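PDB 1K1E: 3-deoxy-D-manno-octulosonate 8-phosphate phosphatase KdsC from Haemophilus influenzae Rd, which catalyses the hydrolysis of 3-deoxy-D-manno-octulosonate 8-phosphate to KDO and inorganic phosphate, a magnesium-dependent step of lipopolysaccharide biosynthesis. Local coordinates for residues T13-V18 with V56-D61; L19-L24 with G143-F148; Q101-G106 with T120-A125. All coordinates share one frame; numbering follows the deposited sequence.

Contact 1: residues T13-V18 with V56-D61. With CO (cobalt (II) ion), chain M; SO4 (sulfate ion), chain O.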
# COMPACT_ATOMS: atom_id res chain seq x y z
N THR A 13 -1.87 -22.00 -6.42
CA THR A 13 -1.91 -20.57 -6.49
C THR A 13 -0.62 -19.92 -7.02
O THR A 13 0.51 -20.28 -6.65
CB THR A 13 -2.26 -19.94 -5.09
OG1 THR A 13 -2.35 -18.52 -5.23
CG2 THR A 13 -1.18 -20.17 -4.10
N ASP A 14 -0.82 -19.00 -7.96
CA ASP A 14 0.27 -18.19 -8.46
C ASP A 14 0.66 -17.32 -7.25
O ASP A 14 -0.06 -17.22 -6.25
CB ASP A 14 -0.24 -17.25 -9.59
CG ASP A 14 0.74 -16.16 -9.93
OD1 ASP A 14 1.95 -16.44 -9.97
OD2 ASP A 14 0.29 -15.04 -10.17
N VAL A 15 1.85 -16.72 -7.29
CA VAL A 15 2.26 -15.87 -6.19
C VAL A 15 2.12 -14.36 -6.41
O VAL A 15 1.31 -13.70 -5.77
CB VAL A 15 3.77 -16.14 -5.78
CG1 VAL A 15 4.25 -15.14 -4.74
CG2 VAL A 15 3.86 -17.58 -5.22
N ASP A 16 2.90 -13.81 -7.32
CA ASP A 16 2.87 -12.34 -7.47
C ASP A 16 1.61 -11.87 -8.10
O ASP A 16 1.29 -12.30 -9.18
CB ASP A 16 4.08 -11.88 -8.27
CG ASP A 16 5.37 -12.25 -7.56
OD1 ASP A 16 5.56 -11.75 -6.42
OD2 ASP A 16 6.15 -13.07 -8.11
N GLY A 17 0.88 -10.98 -7.43
CA GLY A 17 -0.34 -10.48 -8.05
C GLY A 17 -1.56 -11.22 -7.54
O GLY A 17 -2.70 -10.76 -7.76
N VAL A 18 -1.32 -12.36 -6.86
CA VAL A 18 -2.39 -13.15 -6.29
C VAL A 18 -2.19 -13.18 -4.79
O VAL A 18 -3.01 -12.64 -4.06
CB VAL A 18 -2.42 -14.56 -6.89
CG1 VAL A 18 -3.44 -15.43 -6.19
CG2 VAL A 18 -2.84 -14.44 -8.37
N VAL A 56 1.94 -23.89 -4.44
CA VAL A 56 2.36 -22.57 -4.91
C VAL A 56 3.13 -22.78 -6.21
O VAL A 56 3.96 -23.68 -6.30
CB VAL A 56 3.27 -21.92 -3.83
CG1 VAL A 56 3.99 -20.66 -4.40
CG2 VAL A 56 2.42 -21.64 -2.58
N LEU A 57 2.88 -21.92 -7.19
CA LEU A 57 3.53 -22.01 -8.49
C LEU A 57 4.03 -20.59 -8.75
O LEU A 57 3.24 -19.67 -8.72
CB LEU A 57 2.48 -22.41 -9.52
CG LEU A 57 2.83 -23.34 -10.69
CD1 LEU A 57 1.85 -23.04 -11.78
CD2 LEU A 57 4.25 -23.15 -11.22
N SER A 58 5.31 -20.40 -8.97
CA SER A 58 5.80 -19.05 -9.25
C SER A 58 6.93 -19.17 -10.24
O SER A 58 7.70 -20.13 -10.19
CB SER A 58 6.34 -18.40 -7.96
OG SER A 58 6.89 -17.14 -8.27
N GLY A 59 7.03 -18.20 -11.16
CA GLY A 59 8.12 -18.20 -12.11
C GLY A 59 9.41 -17.70 -11.46
O GLY A 59 10.48 -17.65 -12.09
N ARG A 60 9.35 -17.38 -10.17
CA ARG A 60 10.50 -16.85 -9.45
C ARG A 60 10.72 -17.73 -8.22
O ARG A 60 9.80 -18.36 -7.73
CB ARG A 60 10.21 -15.38 -9.01
CG ARG A 60 10.17 -14.35 -10.19
CD ARG A 60 9.71 -12.91 -9.77
NE ARG A 60 10.76 -12.18 -9.05
CZ ARG A 60 11.66 -11.37 -9.63
NH1 ARG A 60 11.62 -11.19 -10.96
NH2 ARG A 60 12.62 -10.76 -8.90
N ASP A 61 11.96 -17.82 -7.77
CA ASP A 61 12.29 -18.60 -6.58
C ASP A 61 13.07 -17.67 -5.65
O ASP A 61 13.93 -16.96 -6.10
CB ASP A 61 13.20 -19.77 -6.98
CG ASP A 61 13.35 -20.83 -5.87
OD1 ASP A 61 13.94 -21.92 -6.14
OD2 ASP A 61 12.89 -20.61 -4.73
CO CO M . 1.09 -13.37 -11.05
S SO4 O . 4.99 -15.57 -12.72
O1 SO4 O . 3.72 -15.87 -13.38
O2 SO4 O . 5.02 -14.09 -12.50
O3 SO4 O . 6.13 -15.95 -13.54
O4 SO4 O . 4.97 -16.35 -11.46
O HOH W 1 3.05 -14.17 -10.52
O HOH W 2 4.86 -15.71 -8.87
O HOH W 3 7.35 -14.88 -6.38
O HOH W 4 1.77 -11.50 -11.70
O HOH W 5 1.24 -14.37 -12.92
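T13 and V56 sit next to each other on parallel strands 10-14 and 53-58, and together with V15 they provide about half of the surface buried here. Their side chains run side by side on one face of the sheet, with T13 CG2 4.2 Å from V56 CG2. In the backbone the T13 carbonyl O receives the N-H of L57, with 2.9 Å between T13 O and L57 N, while V56 CA brings a C-H to the same oxygen. With T13 OG1 anti to the backbone N (chi1 -177°), the hydroxyl turns along its own chain and donates to D14 O at 2.8 Å. V15 points toward the other strand and lays CG2 against S58 CB, 3.8 Å away.

Beyond this pairing the two strand ends part around the active site, as expected of a HAD phosphatase. Cobalt is held by D14 OD2 and by D16 O at 2.2 Å, with three waters and D107 completing the shell. On the other segment G59 N donates almost straight (170°) to sulfate O4 at 2.8 Å, so the anion may mimic a bound phosphate. One water links that same sulfate oxygen with D16 N, D16 OD2 and S58 OG. D14 OD1 has its salt bridge with K84, D16 OD1 with K34 and R60 NE with E31. In the sheet, strand 102-106 flanks strand 10-14 and strand 76-79 flanks strand 53-58, while helix 84-95 packs over L57.

Contact 2: residues L19-L24 with G143-F148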
# COMPACT_ATOMS: atom_id res chain seq x y z
N LEU A 19 -1.09 -13.75 -4.32
CA LEU A 19 -0.84 -13.76 -2.86
C LEU A 19 -0.22 -12.42 -2.43
O LEU A 19 -0.10 -12.16 -1.24
CB LEU A 19 0.12 -14.88 -2.49
CG LEU A 19 -0.47 -16.27 -2.79
CD1 LEU A 19 0.63 -17.29 -2.26
CD2 LEU A 19 -1.80 -16.46 -1.97
N THR A 20 0.18 -11.60 -3.39
CA THR A 20 0.74 -10.26 -3.19
C THR A 20 -0.08 -9.28 -4.08
O THR A 20 -0.87 -9.71 -4.93
CB THR A 20 2.20 -10.15 -3.64
OG1 THR A 20 2.25 -10.06 -5.06
CG2 THR A 20 3.05 -11.36 -3.13
N ASP A 21 0.13 -7.97 -3.89
CA ASP A 21 -0.60 -7.03 -4.69
C ASP A 21 0.16 -6.79 -6.01
O ASP A 21 -0.17 -5.87 -6.76
CB ASP A 21 -0.78 -5.72 -3.95
CG ASP A 21 0.53 -5.03 -3.64
OD1 ASP A 21 1.62 -5.56 -3.94
OD2 ASP A 21 0.48 -3.92 -3.08
N GLY A 22 1.17 -7.61 -6.27
CA GLY A 22 1.93 -7.45 -7.52
C GLY A 22 3.20 -6.64 -7.43
O GLY A 22 3.97 -6.60 -8.38
N GLN A 23 3.42 -5.98 -6.30
CA GLN A 23 4.62 -5.18 -6.19
C GLN A 23 5.83 -6.09 -5.94
O GLN A 23 5.71 -7.14 -5.33
CB GLN A 23 4.48 -4.15 -5.07
CG GLN A 23 3.31 -3.13 -5.24
CD GLN A 23 3.26 -2.08 -4.12
OE1 GLN A 23 4.20 -1.25 -3.96
NE2 GLN A 23 2.17 -2.09 -3.33
N LEU A 24 6.97 -5.73 -6.52
CA LEU A 24 8.23 -6.42 -6.25
C LEU A 24 9.01 -5.35 -5.47
O LEU A 24 9.36 -4.28 -6.01
CB LEU A 24 8.90 -6.75 -7.58
CG LEU A 24 8.05 -7.59 -8.54
CD1 LEU A 24 8.83 -7.72 -9.92
CD2 LEU A 24 7.85 -9.00 -7.91
N GLY A 143 -5.76 -8.71 -5.96
CA GLY A 143 -4.68 -9.55 -5.54
C GLY A 143 -3.95 -8.96 -4.31
O GLY A 143 -3.76 -7.74 -4.17
N GLY A 144 -3.48 -9.84 -3.45
CA GLY A 144 -2.78 -9.41 -2.23
C GLY A 144 -3.63 -8.80 -1.13
O GLY A 144 -3.11 -8.43 -0.04
N LYS A 145 -4.94 -8.69 -1.39
CA LYS A 145 -5.85 -8.12 -0.41
C LYS A 145 -6.85 -9.13 0.11
O LYS A 145 -7.88 -8.74 0.64
CB LYS A 145 -6.63 -6.94 -1.00
CG LYS A 145 -5.72 -5.89 -1.59
CD LYS A 145 -4.67 -5.40 -0.65
CE LYS A 145 -3.88 -4.22 -1.28
NZ LYS A 145 -2.55 -4.07 -0.60
N GLY A 146 -6.52 -10.43 -0.03
CA GLY A 146 -7.41 -11.50 0.42
C GLY A 146 -8.18 -12.21 -0.68
O GLY A 146 -9.24 -12.78 -0.43
N ALA A 147 -7.70 -12.09 -1.93
CA ALA A 147 -8.42 -12.75 -3.02
C ALA A 147 -8.34 -14.29 -2.85
O ALA A 147 -9.23 -15.00 -3.24
CB ALA A 147 -7.82 -12.34 -4.31
N PHE A 148 -7.22 -14.77 -2.34
CA PHE A 148 -7.10 -16.19 -2.11
C PHE A 148 -8.15 -16.63 -1.11
O PHE A 148 -8.88 -17.65 -1.29
CB PHE A 148 -5.70 -16.54 -1.60
CG PHE A 148 -5.51 -18.01 -1.46
CD1 PHE A 148 -4.83 -18.72 -2.45
CD2 PHE A 148 -6.10 -18.71 -0.39
CE1 PHE A 148 -4.74 -20.16 -2.40
CE2 PHE A 148 -5.99 -20.14 -0.35
CZ PHE A 148 -5.30 -20.85 -1.38
O HOH W 6 -0.92 -2.07 -1.44
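T20 and G144 bring their backbones close, with 3.7 Å between T20 CA and G144 CA. G144, which has no side chain, lets the two backbones meet there, and its phi is positive (73°). The touch is one of packing: T20 O lies 3.0 Å from G144 N, but the angle is too poor for a hydrogen bond. Alongside, D21 CA directs a C-H to G143 O at 3.3 Å.

The polar part centres on D21. Its OD2 and K145 NZ form a long salt bridge of 3.9 Å, and a water bridges the two groups, donating to D21 OD2 and accepting from K145 NZ. Q23 NE2 also donates to D21 OD2, on the syn side. Because D21 CG lies between the backbone N and the carbonyl carbon (chi1 63°), the carboxylate folds back over its own loop, where OD1 accepts from Q23 N at 3.0 Å in an Asx turn. That donor stands 39° out of the carboxylate plane. Just before it, T20 OG1 accepts from G22 N in an ST turn.

Apolar contact falls to L19 and F148, which lie side by side, L19 CD2 reaching 3.8 Å from F148 CD1 and also touching F148 CB. F148 stands in the first turn of helix 147-158, against V11 and T13 of strand 10-14 and I44 and L47 of helix 38-49; at the far end, L24 joins an antiparallel ladder with a strand of a second subunit.

Contact 3: residues Q101-G106 with T120-A125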
# COMPACT_ATOMS: atom_id res chain seq x y z
N GLN A 101 -10.18 -32.02 -10.45
CA GLN A 101 -10.34 -31.76 -9.01
C GLN A 101 -9.40 -30.63 -8.53
O GLN A 101 -9.26 -30.41 -7.32
CB GLN A 101 -10.00 -33.03 -8.22
CG GLN A 101 -10.55 -34.38 -8.77
CD GLN A 101 -9.97 -35.69 -8.08
OE1 GLN A 101 -8.75 -35.83 -7.83
NE2 GLN A 101 -10.87 -36.65 -7.83
N THR A 102 -8.75 -29.95 -9.46
CA THR A 102 -7.82 -28.87 -9.09
C THR A 102 -8.34 -27.51 -9.49
O THR A 102 -8.99 -27.39 -10.54
CB THR A 102 -6.53 -29.09 -9.82
OG1 THR A 102 -6.03 -30.40 -9.53
CG2 THR A 102 -5.49 -28.05 -9.42
N ALA A 103 -8.05 -26.49 -8.69
CA ALA A 103 -8.47 -25.12 -9.03
C ALA A 103 -7.21 -24.28 -9.03
O ALA A 103 -6.32 -24.57 -8.27
CB ALA A 103 -9.44 -24.55 -8.01
N TYR A 104 -7.17 -23.23 -9.85
CA TYR A 104 -5.99 -22.38 -9.98
C TYR A 104 -6.42 -20.93 -9.79
O TYR A 104 -7.53 -20.58 -10.16
CB TYR A 104 -5.42 -22.44 -11.39
CG TYR A 104 -4.08 -21.78 -11.56
CD1 TYR A 104 -2.87 -22.47 -11.30
CD2 TYR A 104 -3.98 -20.42 -11.93
CE1 TYR A 104 -1.62 -21.82 -11.40
CE2 TYR A 104 -2.78 -19.82 -12.03
CZ TYR A 104 -1.60 -20.48 -11.77
OH TYR A 104 -0.41 -19.82 -11.88
N ILE A 105 -5.54 -20.10 -9.26
CA ILE A 105 -5.90 -18.69 -9.12
C ILE A 105 -4.71 -17.89 -9.64
O ILE A 105 -3.59 -18.09 -9.18
CB ILE A 105 -6.27 -18.31 -7.62
CG1 ILE A 105 -6.53 -16.77 -7.54
CG2 ILE A 105 -5.26 -18.92 -6.58
CD1 ILE A 105 -7.13 -16.36 -6.13
N GLY A 106 -4.96 -16.98 -10.58
CA GLY A 106 -3.85 -16.26 -11.18
C GLY A 106 -4.27 -14.85 -11.49
O GLY A 106 -5.42 -14.46 -11.21
N THR A 120 -10.88 -25.85 -12.66
CA THR A 120 -11.58 -24.63 -12.24
C THR A 120 -10.53 -23.54 -12.14
O THR A 120 -9.40 -23.83 -11.74
CB THR A 120 -12.20 -24.85 -10.82
OG1 THR A 120 -13.14 -25.93 -10.89
CG2 THR A 120 -12.87 -23.61 -10.29
N SER A 121 -10.89 -22.31 -12.49
CA SER A 121 -9.91 -21.23 -12.42
C SER A 121 -10.58 -19.95 -11.92
O SER A 121 -11.73 -19.67 -12.23
CB SER A 121 -9.35 -20.97 -13.83
OG SER A 121 -10.42 -20.79 -14.75
N PHE A 122 -9.78 -19.16 -11.21
CA PHE A 122 -10.17 -17.90 -10.61
C PHE A 122 -9.20 -16.81 -10.96
O PHE A 122 -7.99 -17.06 -11.02
CB PHE A 122 -10.11 -18.01 -9.09
CG PHE A 122 -11.13 -18.98 -8.50
CD1 PHE A 122 -10.86 -20.34 -8.47
CD2 PHE A 122 -12.31 -18.52 -7.96
CE1 PHE A 122 -11.74 -21.23 -7.91
CE2 PHE A 122 -13.23 -19.43 -7.36
CZ PHE A 122 -12.93 -20.79 -7.34
N ALA A 123 -9.72 -15.60 -11.17
CA ALA A 123 -8.82 -14.48 -11.43
C ALA A 123 -9.09 -13.47 -10.35
O ALA A 123 -10.26 -13.29 -9.95
CB ALA A 123 -9.12 -13.85 -12.84
N VAL A 124 -8.03 -12.82 -9.87
CA VAL A 124 -8.15 -11.73 -8.89
C VAL A 124 -8.82 -10.54 -9.56
O VAL A 124 -8.79 -10.40 -10.80
CB VAL A 124 -6.76 -11.32 -8.30
CG1 VAL A 124 -6.19 -12.49 -7.52
CG2 VAL A 124 -5.78 -10.89 -9.42
N ALA A 125 -9.43 -9.70 -8.75
CA ALA A 125 -10.19 -8.55 -9.29
C ALA A 125 -9.45 -7.56 -10.17
O ALA A 125 -10.07 -6.83 -10.95
CB ALA A 125 -10.83 -7.81 -8.15
O HOH W 7 -11.98 -28.14 -10.51
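The two strands of a beta-alpha-beta crossover meet here: A103 pairs with T120, Y104 with S121, I105 with F122 and G106 with A123, all parallel, the axes of strands 102-106 and 120-123 running 18° apart. The ladder steps from one strand to the other. T102 O takes T120 N, and T120 O takes Y104 N at 3.0 Å. Then Y104 O takes F122 N at 2.9 Å, and F122 O takes G106 N at 3.1 Å; a weak bond from V124 N to G106 O closes the series.

Helix 112-117 makes the connection between the strands, which belong to the parallel sheet of the HAD core. On the face carrying A103, I105, T120 and F122, the F122 ring turns an edge to the neighbouring strand: CD1 lies 3.7 Å from Y104 O, in the ring plane, and CE1 4.0 Å from A103 CB. F122 CG is anti to the carbonyl carbon (chi1 -66°), which places the ring with that edge along Y104 O and A103 CB. F122 CB meets I105 CG1 at 4.1 Å. Farther along, I105 CD1 approaches V124 CG1 at 4.2 Å. M151 of helix 147-158 packs on both I105 and F122 on this face.

Y104 and S121 project from the opposite face. There the Y104 ring packs over G106, which has no side chain, and Y104 OH hydrogen-bonds D111.

Contacts 1 and 3 belong to one parallel sheet, while contact 2 lies beside it, in loops that lead into strand 23-27 and helix 147-158. The centres of contacts 1 and 3 are about 13 Å apart; strands 10-14 and 102-106 run as neighbours, and D14 N probably bonds to I105 O. Contact 2 is centred about 10 Å from contact 1; its segment 19-24 follows directly after 13-18, and V18 O probably accepts from G144 N. About 14 Å separates the centres of contacts 2 and 3, where A147 packs on V124. Along the chain, contact 1 closes before contact 3 opens, contact 2 interleaves with contact 1, and contact 3 falls wholly between residues 24 and 143. Strand ends and loops of widely separated sequence thus frame the metal site.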